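PDB 3DDE: TENA/THI-4 protein, Domain of Unknown Function with a Heme Oxygenase-like Fold from Shewanella denitrificans OS217, which is of unknown function but adopts an all-helical heme oxygenase-like fold and may have oxidoreductase activity. Local coordinates for residues K53-N58 against L134-W139; Q59-I64 against I124-N129; F78-E83 against A179-E184; I118-W123 against V200-N205. One frame throughout, in Å; residues are numbered along the deposited sequence.

Contact 1 of 4, residues K53-N58 against L134-W139; sequences KHNAKN and LGYSYW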
loop_
_atom_site.group_PDB
_atom_site.type_symbol
_atom_site.label_atom_id
_atom_site.label_comp_id
_atom_site.label_asym_id
_atom_site.label_seq_id
_atom_site.Cartn_x
_atom_site.Cartn_y
_atom_site.Cartn_z
ATOM N N LYS A 53 -18.708 1.664 5.021
ATOM C CA LYS A 53 -18.313 1.212 3.691
ATOM C C LYS A 53 -16.856 0.712 3.638
ATOM O O LYS A 53 -16.501 -0.141 2.812
ATOM C CB LYS A 53 -18.492 2.436 2.789
ATOM C CG LYS A 53 -18.197 2.321 1.323
ATOM C CD LYS A 53 -18.680 3.607 0.575
ATOM C CE LYS A 53 -18.081 4.933 1.126
ATOM N NZ LYS A 53 -18.754 6.177 0.539
ATOM N N HIS A 54 -16.021 1.233 4.540
ATOM C CA HIS A 54 -14.605 0.896 4.570
ATOM C C HIS A 54 -14.174 -0.113 5.641
ATOM O O HIS A 54 -13.023 -0.539 5.645
ATOM C CB HIS A 54 -13.779 2.188 4.731
ATOM C CG HIS A 54 -13.887 3.121 3.565
ATOM N ND1 HIS A 54 -13.168 2.941 2.401
ATOM C CD2 HIS A 54 -14.639 4.231 3.374
ATOM C CE1 HIS A 54 -13.466 3.902 1.547
ATOM N NE2 HIS A 54 -14.361 4.695 2.110
ATOM N N ASN A 55 -15.084 -0.518 6.521
ATOM C CA ASN A 55 -14.697 -1.368 7.648
ATOM C C ASN A 55 -14.230 -2.785 7.327
ATOM O O ASN A 55 -13.250 -3.255 7.935
ATOM C CB ASN A 55 -15.753 -1.308 8.758
ATOM C CG ASN A 55 -15.678 -0.005 9.543
ATOM O OD1 ASN A 55 -14.755 0.825 9.351
ATOM N ND2 ASN A 55 -16.612 0.179 10.433
ATOM N N ALA A 56 -14.902 -3.441 6.380
ATOM C CA ALA A 56 -14.496 -4.758 5.932
ATOM C C ALA A 56 -13.087 -4.673 5.350
ATOM O O ALA A 56 -12.253 -5.525 5.599
ATOM C CB ALA A 56 -15.482 -5.317 4.880
ATOM N N LYS A 57 -12.847 -3.620 4.578
ATOM C CA LYS A 57 -11.573 -3.395 3.904
ATOM C C LYS A 57 -10.428 -3.137 4.869
ATOM O O LYS A 57 -9.400 -3.791 4.759
ATOM C CB LYS A 57 -11.697 -2.238 2.941
ATOM C CG LYS A 57 -12.649 -2.508 1.812
ATOM C CD LYS A 57 -12.656 -1.346 0.849
ATOM C CE LYS A 57 -13.545 -1.652 -0.306
ATOM N NZ LYS A 57 -13.294 -0.724 -1.428
ATOM N N ASN A 58 -10.598 -2.218 5.820
ATOM C CA ASN A 58 -9.529 -1.972 6.764
ATOM C C ASN A 58 -9.302 -3.145 7.754
ATOM O O ASN A 58 -8.175 -3.347 8.224
ATOM C CB ASN A 58 -9.594 -0.555 7.407
ATOM C CG ASN A 58 -10.861 -0.285 8.224
ATOM O OD1 ASN A 58 -11.298 -1.085 9.073
ATOM N ND2 ASN A 58 -11.405 0.893 8.017
ATOM N N LEU A 134 -8.389 -4.045 17.214
ATOM C CA LEU A 134 -9.323 -4.706 18.121
ATOM C C LEU A 134 -9.933 -3.719 19.134
ATOM O O LEU A 134 -11.025 -3.965 19.654
ATOM C CB LEU A 134 -8.645 -5.865 18.850
ATOM C CG LEU A 134 -8.244 -7.113 18.058
ATOM C CD1 LEU A 134 -7.411 -8.048 18.927
ATOM C CD2 LEU A 134 -9.488 -7.843 17.508
ATOM N N GLY A 135 -9.231 -2.619 19.408
ATOM C CA GLY A 135 -9.721 -1.561 20.311
ATOM C C GLY A 135 -10.956 -0.858 19.759
ATOM O O GLY A 135 -11.870 -0.513 20.496
ATOM N N TYR A 136 -10.964 -0.638 18.455
ATOM C CA TYR A 136 -12.114 -0.055 17.769
ATOM C C TYR A 136 -13.294 -1.001 17.918
ATOM O O TYR A 136 -14.383 -0.598 18.342
ATOM C CB TYR A 136 -11.784 0.168 16.284
ATOM C CG TYR A 136 -12.940 0.585 15.386
ATOM C CD1 TYR A 136 -13.839 1.577 15.771
ATOM C CD2 TYR A 136 -13.087 0.022 14.121
ATOM C CE1 TYR A 136 -14.866 1.976 14.934
ATOM C CE2 TYR A 136 -14.096 0.416 13.278
ATOM C CZ TYR A 136 -14.989 1.395 13.688
ATOM O OH TYR A 136 -15.998 1.776 12.836
ATOM N N SER A 137 -13.049 -2.265 17.575
ATOM C CA SER A 137 -14.037 -3.326 17.653
ATOM C C SER A 137 -14.586 -3.498 19.060
ATOM O O SER A 137 -15.759 -3.837 19.245
ATOM C CB SER A 137 -13.408 -4.643 17.207
ATOM O OG SER A 137 -13.081 -4.611 15.831
ATOM N N TYR A 138 -13.741 -3.281 20.065
ATOM C CA TYR A 138 -14.189 -3.443 21.436
ATOM C C TYR A 138 -15.400 -2.567 21.788
ATOM O O TYR A 138 -16.388 -3.076 22.307
ATOM C CB TYR A 138 -13.073 -3.235 22.464
ATOM C CG TYR A 138 -13.600 -3.459 23.866
ATOM C CD1 TYR A 138 -13.847 -4.746 24.348
ATOM C CD2 TYR A 138 -13.905 -2.381 24.696
ATOM C CE1 TYR A 138 -14.362 -4.942 25.637
ATOM C CE2 TYR A 138 -14.413 -2.567 25.959
ATOM C CZ TYR A 138 -14.640 -3.845 26.432
ATOM O OH TYR A 138 -15.151 -4.000 27.710
ATOM N N TRP A 139 -15.333 -1.263 21.522
ATOM C CA TRP A 139 -16.484 -0.399 21.824
ATOM C C TRP A 139 -17.518 -0.500 20.704
ATOM O O TRP A 139 -18.719 -0.446 20.948
ATOM C CB TRP A 139 -16.075 1.066 22.104
ATOM C CG TRP A 139 -15.626 1.837 20.924
ATOM C CD1 TRP A 139 -14.346 2.057 20.527
ATOM C CD2 TRP A 139 -16.462 2.487 19.960
ATOM N NE1 TRP A 139 -14.326 2.811 19.379
ATOM C CE2 TRP A 139 -15.614 3.075 19.001
ATOM C CE3 TRP A 139 -17.844 2.624 19.813
ATOM C CZ2 TRP A 139 -16.102 3.792 17.909
ATOM C CZ3 TRP A 139 -18.326 3.343 18.726
ATOM C CH2 TRP A 139 -17.458 3.918 17.795
#
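The phenol ring of Y136 receives the amide of N55 at its edge, with ND2 lying in the ring plane; W139 CZ2, one turn further along the helix of Y136, also sits at the edge of that ring, in plane. The indole of W139 in turn carries the carbonyl oxygen Y136 O over one face, 3.4 Å above the plane and displaced toward the rim. Across the contact the amide and the phenol are turned 75° against each other, and the two side chains cross at about a right angle. One hydrogen bond joins them. N55 ND2 donates to Y136 OH over 2.9 Å, but the hydroxyl is tilted out of the amide plane and the N-H...O angle is 143°, a distinctly bent bond. It illustrates how a long side chain can bridge backbones that stay well apart: the nearest CA atoms, N55 CA and S137 CA, are separated by 10.2 Å, and Y136, with CG anti to the backbone N (chi1 172°), reaches across to meet the N55 amide. Replacing N55 by an alanine would probably leave the buried hydroxyl of Y136 without this donor and open a gap at the edge of its ring. L121 of helix 112-126 packs on both N55 and Y136, while S206 of helix 193-223 touches Y136, placing the bond between helices 55-65 and 134-141 inside the helical bundle.

Contact 2 of 4, residues Q59-I64 against I124-N129; sequences QALVGI and ISATGN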
loop_
_atom_site.group_PDB
_atom_site.type_symbol
_atom_site.label_atom_id
_atom_site.label_comp_id
_atom_site.label_asym_id
_atom_site.label_seq_id
_atom_site.Cartn_x
_atom_site.Cartn_y
_atom_site.Cartn_z
ATOM N N GLN A 59 -10.347 -3.941 8.022
ATOM C CA GLN A 59 -10.200 -5.147 8.832
ATOM C C GLN A 59 -9.348 -6.182 8.075
ATOM O O GLN A 59 -8.438 -6.790 8.648
ATOM C CB GLN A 59 -11.570 -5.740 9.182
ATOM C CG GLN A 59 -11.540 -7.041 9.971
ATOM C CD GLN A 59 -10.754 -6.931 11.272
ATOM O OE1 GLN A 59 -11.326 -6.662 12.333
ATOM N NE2 GLN A 59 -9.429 -7.084 11.188
ATOM N N ALA A 60 -9.641 -6.385 6.796
ATOM C CA ALA A 60 -8.862 -7.315 5.983
ATOM C C ALA A 60 -7.399 -6.847 5.877
ATOM O O ALA A 60 -6.483 -7.657 5.817
ATOM C CB ALA A 60 -9.494 -7.498 4.570
ATOM N N LEU A 61 -7.188 -5.537 5.898
ATOM C CA LEU A 61 -5.844 -4.965 5.779
ATOM C C LEU A 61 -4.897 -5.359 6.929
ATOM O O LEU A 61 -3.695 -5.556 6.707
ATOM C CB LEU A 61 -5.952 -3.444 5.628
ATOM C CG LEU A 61 -4.737 -2.648 5.156
ATOM C CD1 LEU A 61 -4.147 -3.206 3.846
ATOM C CD2 LEU A 61 -5.154 -1.185 5.006
ATOM N N VAL A 62 -5.429 -5.482 8.148
ATOM C CA VAL A 62 -4.628 -5.939 9.289
ATOM C C VAL A 62 -3.965 -7.294 8.953
ATOM O O VAL A 62 -2.783 -7.522 9.265
ATOM C CB VAL A 62 -5.491 -6.130 10.570
ATOM C CG1 VAL A 62 -4.624 -6.645 11.758
ATOM C CG2 VAL A 62 -6.271 -4.838 10.940
ATOM N N GLY A 63 -4.735 -8.189 8.333
ATOM C CA GLY A 63 -4.243 -9.524 7.966
ATOM C C GLY A 63 -3.214 -9.538 6.846
ATOM O O GLY A 63 -2.373 -10.418 6.777
ATOM N N ILE A 64 -3.280 -8.551 5.964
ATOM C CA ILE A 64 -2.326 -8.424 4.881
ATOM C C ILE A 64 -1.026 -7.761 5.336
ATOM O O ILE A 64 0.043 -8.193 4.930
ATOM C CB ILE A 64 -2.939 -7.627 3.707
ATOM C CG1 ILE A 64 -4.143 -8.393 3.154
ATOM C CG2 ILE A 64 -1.901 -7.396 2.610
ATOM C CD1 ILE A 64 -5.165 -7.492 2.540
ATOM N N ILE A 124 -4.282 2.788 11.311
ATOM C CA ILE A 124 -4.007 1.908 12.442
ATOM C C ILE A 124 -4.155 0.424 12.055
ATOM O O ILE A 124 -3.729 -0.475 12.780
ATOM C CB ILE A 124 -4.781 2.334 13.749
ATOM C CG1 ILE A 124 -6.307 2.219 13.613
ATOM C CG2 ILE A 124 -4.346 3.732 14.208
ATOM C CD1 ILE A 124 -6.838 0.775 13.748
ATOM N N SER A 125 -4.730 0.184 10.892
ATOM C CA SER A 125 -4.882 -1.155 10.351
ATOM C C SER A 125 -3.681 -1.555 9.487
ATOM O O SER A 125 -3.314 -2.724 9.432
ATOM C CB SER A 125 -6.175 -1.248 9.542
ATOM O OG SER A 125 -7.298 -0.995 10.370
ATOM N N ALA A 126 -3.062 -0.579 8.839
ATOM C CA ALA A 126 -1.919 -0.804 7.969
ATOM C C ALA A 126 -0.573 -0.667 8.673
ATOM O O ALA A 126 0.447 -1.118 8.152
ATOM C CB ALA A 126 -1.968 0.173 6.818
ATOM N N THR A 127 -0.537 -0.044 9.836
ATOM C CA THR A 127 0.736 0.216 10.507
ATOM C C THR A 127 0.649 -0.081 12.002
ATOM O O THR A 127 -0.425 -0.357 12.519
ATOM C CB THR A 127 1.113 1.691 10.352
ATOM O OG1 THR A 127 0.245 2.482 11.154
ATOM C CG2 THR A 127 1.018 2.147 8.890
ATOM N N GLY A 128 1.799 -0.015 12.684
ATOM C CA GLY A 128 1.875 -0.197 14.123
ATOM C C GLY A 128 1.661 -1.614 14.608
ATOM O O GLY A 128 1.862 -2.579 13.857
ATOM N N ASN A 129 1.304 -1.731 15.893
ATOM C CA ASN A 129 1.028 -3.011 16.508
ATOM C C ASN A 129 -0.259 -3.565 15.907
ATOM O O ASN A 129 -1.316 -2.997 16.125
ATOM C CB ASN A 129 0.904 -2.841 18.020
ATOM C CG ASN A 129 0.888 -4.173 18.754
ATOM O OD1 ASN A 129 0.439 -5.175 18.208
ATOM N ND2 ASN A 129 1.387 -4.190 19.978
#
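V62 meets S125 through a methyl group placed by its first torsion: with CG1 anti to the backbone N (chi1 179°), CG2 falls beside that nitrogen and comes within 3.9 Å of S125 CB. L61 also holds its CG anti to the backbone N (chi1 -165°), and from there its CD2 branch reaches the methyl of A126, at 3.9 Å from A126 CB. Two neighbouring residues of one helix thus touch two neighbouring residues of the other. The backbones themselves come close, V62 CA lying only 4.9 Å from S125 CA, an approach compatible with the small side chains of S125 and A126. It is accompanied by a CA-H...O contact in which V62 CA points its hydrogen at S125 O over 3.5 Å with an angle of 144° at the hydrogen. Within the heme oxygenase-like bundle this is where helix 112-126 ends, T127 being the first residue to depart from helical backbone angles. The chain then swings off, and N129 N, the usual fourth-residue partner in a continuing helix, is 8.0 Å from S125 O. The hydroxyl of S125 turns back into its own helix, where OG is hydrogen-bonded to L121 O, and it presents OG to V62 CG2 merely as a packing surface, 4.0 Å away. R133 touches the side chains of both V62 and S125, and Y73 of helix 71-84 packs on V62. L61, for its part, lies against I64 of the second subunit, with a PEG molecule, probably from the crystallisation liquor, about 5 Å from its side chain.

Contact 3 of 4, residues F78-E83 against A179-E184; sequences FHHAHE and AEEVNE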
loop_
_atom_site.group_PDB
_atom_site.type_symbol
_atom_site.label_atom_id
_atom_site.label_comp_id
_atom_site.label_asym_id
_atom_site.label_seq_id
_atom_site.Cartn_x
_atom_site.Cartn_y
_atom_site.Cartn_z
ATOM N N PHE A 78 -9.823 -11.983 8.274
ATOM C CA PHE A 78 -10.510 -12.252 7.014
ATOM C C PHE A 78 -11.941 -12.685 7.247
ATOM O O PHE A 78 -12.840 -12.319 6.485
ATOM C CB PHE A 78 -9.748 -13.250 6.133
ATOM C CG PHE A 78 -8.355 -12.791 5.753
ATOM C CD1 PHE A 78 -8.091 -11.460 5.447
ATOM C CD2 PHE A 78 -7.321 -13.698 5.654
ATOM C CE1 PHE A 78 -6.800 -11.059 5.081
ATOM C CE2 PHE A 78 -6.046 -13.294 5.288
ATOM C CZ PHE A 78 -5.791 -11.996 4.992
ATOM N N HIS A 79 -12.163 -13.456 8.306
ATOM C CA HIS A 79 -13.512 -13.871 8.634
ATOM C C HIS A 79 -14.395 -12.671 8.900
ATOM O O HIS A 79 -15.489 -12.574 8.343
ATOM C CB HIS A 79 -13.560 -14.770 9.866
ATOM C CG HIS A 79 -14.952 -14.987 10.380
ATOM N ND1 HIS A 79 -15.900 -15.692 9.675
ATOM C CD2 HIS A 79 -15.561 -14.561 11.511
ATOM C CE1 HIS A 79 -17.032 -15.705 10.357
ATOM N NE2 HIS A 79 -16.855 -15.020 11.471
ATOM N N HIS A 80 -13.936 -11.774 9.764
ATOM C CA HIS A 80 -14.725 -10.594 10.085
ATOM C C HIS A 80 -14.874 -9.605 8.955
ATOM O O HIS A 80 -15.906 -8.939 8.874
ATOM C CB HIS A 80 -14.292 -9.947 11.401
ATOM C CG HIS A 80 -14.838 -10.669 12.581
ATOM N ND1 HIS A 80 -16.087 -10.393 13.091
ATOM C CD2 HIS A 80 -14.382 -11.747 13.261
ATOM C CE1 HIS A 80 -16.351 -11.235 14.073
ATOM N NE2 HIS A 80 -15.336 -12.071 14.193
ATOM N N ALA A 81 -13.876 -9.519 8.079
ATOM C CA ALA A 81 -13.962 -8.667 6.886
ATOM C C ALA A 81 -15.106 -9.230 6.022
ATOM O O ALA A 81 -15.921 -8.487 5.474
ATOM C CB ALA A 81 -12.621 -8.668 6.102
ATOM N N HIS A 82 -15.158 -10.551 5.910
ATOM C CA HIS A 82 -16.224 -11.207 5.151
ATOM C C HIS A 82 -17.607 -10.936 5.759
ATOM O O HIS A 82 -18.571 -10.680 5.034
ATOM C CB HIS A 82 -15.965 -12.705 5.084
ATOM C CG HIS A 82 -17.070 -13.494 4.457
ATOM N ND1 HIS A 82 -17.750 -14.476 5.136
ATOM C CD2 HIS A 82 -17.610 -13.445 3.216
ATOM C CE1 HIS A 82 -18.645 -15.022 4.329
ATOM N NE2 HIS A 82 -18.587 -14.407 3.161
ATOM N N GLU A 83 -17.692 -10.998 7.089
ATOM C CA GLU A 83 -18.949 -10.732 7.802
ATOM C C GLU A 83 -19.411 -9.281 7.661
ATOM O O GLU A 83 -20.614 -9.027 7.542
ATOM C CB GLU A 83 -18.853 -11.129 9.283
ATOM C CG GLU A 83 -18.804 -12.620 9.492
ATOM C CD GLU A 83 -20.002 -13.310 8.866
ATOM O OE1 GLU A 83 -21.143 -13.076 9.338
ATOM O OE2 GLU A 83 -19.797 -14.090 7.901
ATOM N N ALA A 179 -19.204 -9.407 19.765
ATOM C CA ALA A 179 -18.633 -8.844 20.988
ATOM C C ALA A 179 -17.852 -9.920 21.748
ATOM O O ALA A 179 -16.747 -9.676 22.226
ATOM C CB ALA A 179 -19.740 -8.274 21.894
ATOM N N GLU A 180 -18.441 -11.106 21.876
ATOM C CA GLU A 180 -17.774 -12.220 22.553
ATOM C C GLU A 180 -16.505 -12.641 21.797
ATOM O O GLU A 180 -15.473 -12.933 22.411
ATOM C CB GLU A 180 -18.718 -13.417 22.707
ATOM N N GLU A 181 -16.589 -12.646 20.465
ATOM C CA GLU A 181 -15.479 -13.028 19.603
ATOM C C GLU A 181 -14.309 -12.040 19.720
ATOM O O GLU A 181 -13.151 -12.458 19.743
ATOM C CB GLU A 181 -15.964 -13.159 18.146
ATOM C CG GLU A 181 -16.991 -14.283 17.927
ATOM C CD GLU A 181 -17.492 -14.409 16.480
ATOM O OE1 GLU A 181 -17.310 -13.472 15.671
ATOM O OE2 GLU A 181 -18.082 -15.461 16.144
ATOM N N VAL A 182 -14.612 -10.741 19.793
ATOM C CA VAL A 182 -13.586 -9.708 19.958
ATOM C C VAL A 182 -12.875 -9.869 21.305
ATOM O O VAL A 182 -11.646 -9.830 21.381
ATOM C CB VAL A 182 -14.182 -8.281 19.879
ATOM C CG1 VAL A 182 -13.139 -7.245 20.262
ATOM C CG2 VAL A 182 -14.739 -7.989 18.479
ATOM N N ASN A 183 -13.656 -10.044 22.366
ATOM C CA ASN A 183 -13.104 -10.230 23.707
ATOM C C ASN A 183 -12.199 -11.462 23.804
ATOM O O ASN A 183 -11.118 -11.387 24.397
ATOM C CB ASN A 183 -14.216 -10.306 24.759
ATOM C CG ASN A 183 -14.949 -8.977 24.953
ATOM O OD1 ASN A 183 -14.703 -7.981 24.251
ATOM N ND2 ASN A 183 -15.873 -8.967 25.908
ATOM N N GLU A 184 -12.633 -12.587 23.231
ATOM C CA GLU A 184 -11.802 -13.791 23.205
ATOM C C GLU A 184 -10.505 -13.520 22.421
ATOM O O GLU A 184 -9.423 -13.899 22.867
ATOM C CB GLU A 184 -12.557 -14.978 22.602
HETATM O O HOH W 1 -19.010 -14.082 13.135
#
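H80 puts the NE2-CE1 side of its imidazole against a single carboxylate oxygen, E181 OE1, which lies at the ring edge near the ring plane, 2.8 Å from H80 NE2. The carboxylate stands almost upright to the imidazole, the two planes being 87° apart. E181 gets there from helix 166-189 by holding CG beside its backbone N (chi1 -64°) and running extended beyond it, a reach that spans the 9.9 Å between H80 CA and E181 CA. The neighbouring H79 joins less directly. Its NE2 sits 4.3 Å above one face of the H80 ring, offset toward the rim, and is 4.5 Å from E181 OE1; one water closes that interval, hydrogen-bonded to H79 NE2 at 2.9 Å and donating to E181 OE1 at 3.1 Å. Direct and water-mediated approaches therefore converge on the same oxygen. A leucine in place of H80 would take away the ring nitrogen beside E181 OE1, and the carboxylate would probably lose its close polar neighbour there and turn more easily. H80 is further enclosed by the rings of F76, from its own helix, and H178, which meets it edge-to-face. V182 packs on S137 of helix 134-141, and H79 meets the ring of H82 of the second subunit, so the contact between helices 71-84 and 166-189 lies beside the subunit interface.

Contact 4 of 4, residues I118-W123 against V200-N205; sequences IAYLYW and VAVMEN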
loop_
_atom_site.group_PDB
_atom_site.type_symbol
_atom_site.label_atom_id
_atom_site.label_comp_id
_atom_site.label_asym_id
_atom_site.label_seq_id
_atom_site.Cartn_x
_atom_site.Cartn_y
_atom_site.Cartn_z
ATOM N N ILE A 118 -12.180 7.618 8.733
ATOM C CA ILE A 118 -11.818 6.650 7.699
ATOM C C ILE A 118 -10.292 6.567 7.589
ATOM O O ILE A 118 -9.739 5.481 7.653
ATOM C CB ILE A 118 -12.489 7.013 6.319
ATOM C CG1 ILE A 118 -14.017 6.845 6.386
ATOM C CG2 ILE A 118 -11.964 6.131 5.197
ATOM C CD1 ILE A 118 -14.805 7.571 5.266
ATOM N N ALA A 119 -9.620 7.716 7.456
ATOM C CA ALA A 119 -8.164 7.769 7.361
ATOM C C ALA A 119 -7.490 7.111 8.565
ATOM O O ALA A 119 -6.549 6.339 8.406
ATOM C CB ALA A 119 -7.677 9.222 7.240
ATOM N N TYR A 120 -7.971 7.435 9.764
ATOM C CA TYR A 120 -7.417 6.919 11.016
ATOM C C TYR A 120 -7.472 5.407 11.094
ATOM O O TYR A 120 -6.474 4.763 11.393
ATOM C CB TYR A 120 -8.107 7.547 12.237
ATOM C CG TYR A 120 -7.563 6.996 13.545
ATOM C CD1 TYR A 120 -6.283 7.319 13.964
ATOM C CD2 TYR A 120 -8.310 6.112 14.328
ATOM C CE1 TYR A 120 -5.756 6.805 15.135
ATOM C CE2 TYR A 120 -7.790 5.586 15.490
ATOM C CZ TYR A 120 -6.506 5.947 15.888
ATOM O OH TYR A 120 -5.972 5.460 17.045
ATOM N N LEU A 121 -8.628 4.852 10.791
ATOM C CA LEU A 121 -8.857 3.407 10.806
ATOM C C LEU A 121 -7.981 2.633 9.811
ATOM O O LEU A 121 -7.470 1.564 10.161
ATOM C CB LEU A 121 -10.355 3.096 10.588
ATOM C CG LEU A 121 -11.348 3.530 11.671
ATOM C CD1 LEU A 121 -12.757 3.151 11.284
ATOM C CD2 LEU A 121 -11.012 2.941 13.018
ATOM N N TYR A 122 -7.800 3.143 8.589
ATOM C CA TYR A 122 -6.866 2.490 7.629
ATOM C C TYR A 122 -5.436 2.571 8.149
ATOM O O TYR A 122 -4.684 1.606 8.077
ATOM C CB TYR A 122 -6.914 3.089 6.213
ATOM C CG TYR A 122 -8.015 2.577 5.327
ATOM C CD1 TYR A 122 -7.876 1.375 4.648
ATOM C CD2 TYR A 122 -9.180 3.300 5.135
ATOM C CE1 TYR A 122 -8.875 0.895 3.824
ATOM C CE2 TYR A 122 -10.166 2.852 4.300
ATOM C CZ TYR A 122 -10.020 1.642 3.642
ATOM O OH TYR A 122 -11.008 1.173 2.810
ATOM N N TRP A 123 -5.067 3.720 8.686
ATOM C CA TRP A 123 -3.715 3.911 9.229
ATOM C C TRP A 123 -3.385 2.928 10.342
ATOM O O TRP A 123 -2.315 2.301 10.324
ATOM C CB TRP A 123 -3.567 5.349 9.732
ATOM C CG TRP A 123 -2.270 5.703 10.357
ATOM C CD1 TRP A 123 -2.050 5.988 11.657
ATOM C CD2 TRP A 123 -1.002 5.810 9.700
ATOM N NE1 TRP A 123 -0.722 6.305 11.855
ATOM C CE2 TRP A 123 -0.065 6.205 10.664
ATOM C CE3 TRP A 123 -0.578 5.648 8.375
ATOM C CZ2 TRP A 123 1.280 6.391 10.362
ATOM C CZ3 TRP A 123 0.759 5.858 8.071
ATOM C CH2 TRP A 123 1.669 6.220 9.059
ATOM N N VAL A 200 -5.922 0.193 23.727
ATOM C CA VAL A 200 -6.564 1.287 24.462
ATOM C C VAL A 200 -6.466 2.611 23.696
ATOM O O VAL A 200 -7.421 3.382 23.647
ATOM C CB VAL A 200 -5.958 1.460 25.882
ATOM C CG1 VAL A 200 -6.470 2.745 26.543
ATOM C CG2 VAL A 200 -6.260 0.239 26.759
ATOM N N ALA A 201 -5.310 2.858 23.089
ATOM C CA ALA A 201 -5.080 4.072 22.316
ATOM C C ALA A 201 -6.038 4.158 21.115
ATOM O O ALA A 201 -6.596 5.204 20.835
ATOM C CB ALA A 201 -3.596 4.134 21.850
ATOM N N VAL A 202 -6.229 3.057 20.414
ATOM C CA VAL A 202 -7.139 3.023 19.252
ATOM C C VAL A 202 -8.601 3.073 19.663
ATOM O O VAL A 202 -9.406 3.708 18.991
ATOM C CB VAL A 202 -6.871 1.793 18.351
ATOM C CG1 VAL A 202 -7.935 1.654 17.189
ATOM C CG2 VAL A 202 -5.464 1.886 17.804
HETATM N N MSE A 203 -8.943 2.401 20.756
HETATM C CA MSE A 203 -10.299 2.401 21.279
HETATM C C MSE A 203 -10.727 3.840 21.549
HETATM O O MSE A 203 -11.809 4.277 21.154
HETATM C CB MSE A 203 -10.322 1.607 22.597
HETATM C CG MSE A 203 -11.680 1.446 23.272
HETATM SE SE MSE A 203 -11.485 0.574 24.996
HETATM C CE MSE A 203 -10.653 2.021 25.994
ATOM N N GLU A 204 -9.850 4.557 22.243
ATOM C CA GLU A 204 -10.097 5.928 22.651
ATOM C C GLU A 204 -10.201 6.877 21.475
ATOM O O GLU A 204 -11.162 7.632 21.377
ATOM C CB GLU A 204 -8.995 6.420 23.595
ATOM C CG GLU A 204 -9.064 5.851 25.013
ATOM C CD GLU A 204 -7.861 6.251 25.884
ATOM O OE1 GLU A 204 -6.882 6.784 25.338
ATOM O OE2 GLU A 204 -7.876 6.021 27.116
ATOM N N ASN A 205 -9.224 6.830 20.571
ATOM C CA ASN A 205 -9.203 7.796 19.487
ATOM C C ASN A 205 -10.273 7.510 18.473
ATOM O O ASN A 205 -10.900 8.429 17.980
ATOM C CB ASN A 205 -7.809 7.943 18.843
ATOM C CG ASN A 205 -7.662 9.258 18.070
ATOM O OD1 ASN A 205 -7.840 10.352 18.637
ATOM N ND2 ASN A 205 -7.332 9.165 16.780
#
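Amide-on-ring packing dominates the meeting of Y120 with N205: ND2 of the asparagine lies over one face of the phenol ring, 3.3 Å above its plane and offset toward the rim, nearest to Y120 CE1. The amide does not lie flat on the ring, since the two planes stand 78° apart. ND2 has its hydrogen-bond partner elsewhere, T116 OG1 of the third subunit. Apolar and mixed contacts gather round the far end of the tyrosine. Y120 OH is 3.5 Å from V202 CA and 3.6 Å from N205 CB, and V202 CG1 comes obliquely to the ring, 4.3 Å from Y120 CE2. This reach depends on the first torsion of Y120, whose CG is anti to the backbone N (chi1 179°). The helix axes pass 11.5 Å apart and run nearly antiparallel, at 167°, a spacing that Y120 bridges with help from V202 and N205; this is antiparallel helix packing within the heme oxygenase-like bundle. Helix 112-126 also packs on helix 55-65 through L121, and helix 193-223 on helices 7-24 and 134-141 through M203, a selenomethionine. W123 and Y122 stack on Y122 and W123 of the third subunit.

Overall arrangement
Contacts 1 and 4 are buried, whereas contacts 2 and 3 are partly buried and lie farther from the chain's centre. Contacts 1 and 2 share helix 55-65, and contacts 2 and 4 share helix 112-126; H54 and Y122 also tie contact 1 to contact 4. Chemistry varies with place: a tyrosine spans a wide helix spacing in contacts 1 and 4, but bonds an amide at its edge in the first and carries one on its face in the second. Contact 2 relies on small residues and close backbones, contact 3 on histidines, a carboxylate and water. Contacts 1, 2 and 3 adjoin the second subunit, contact 4 the third, and contacts 3 and 4 do not touch.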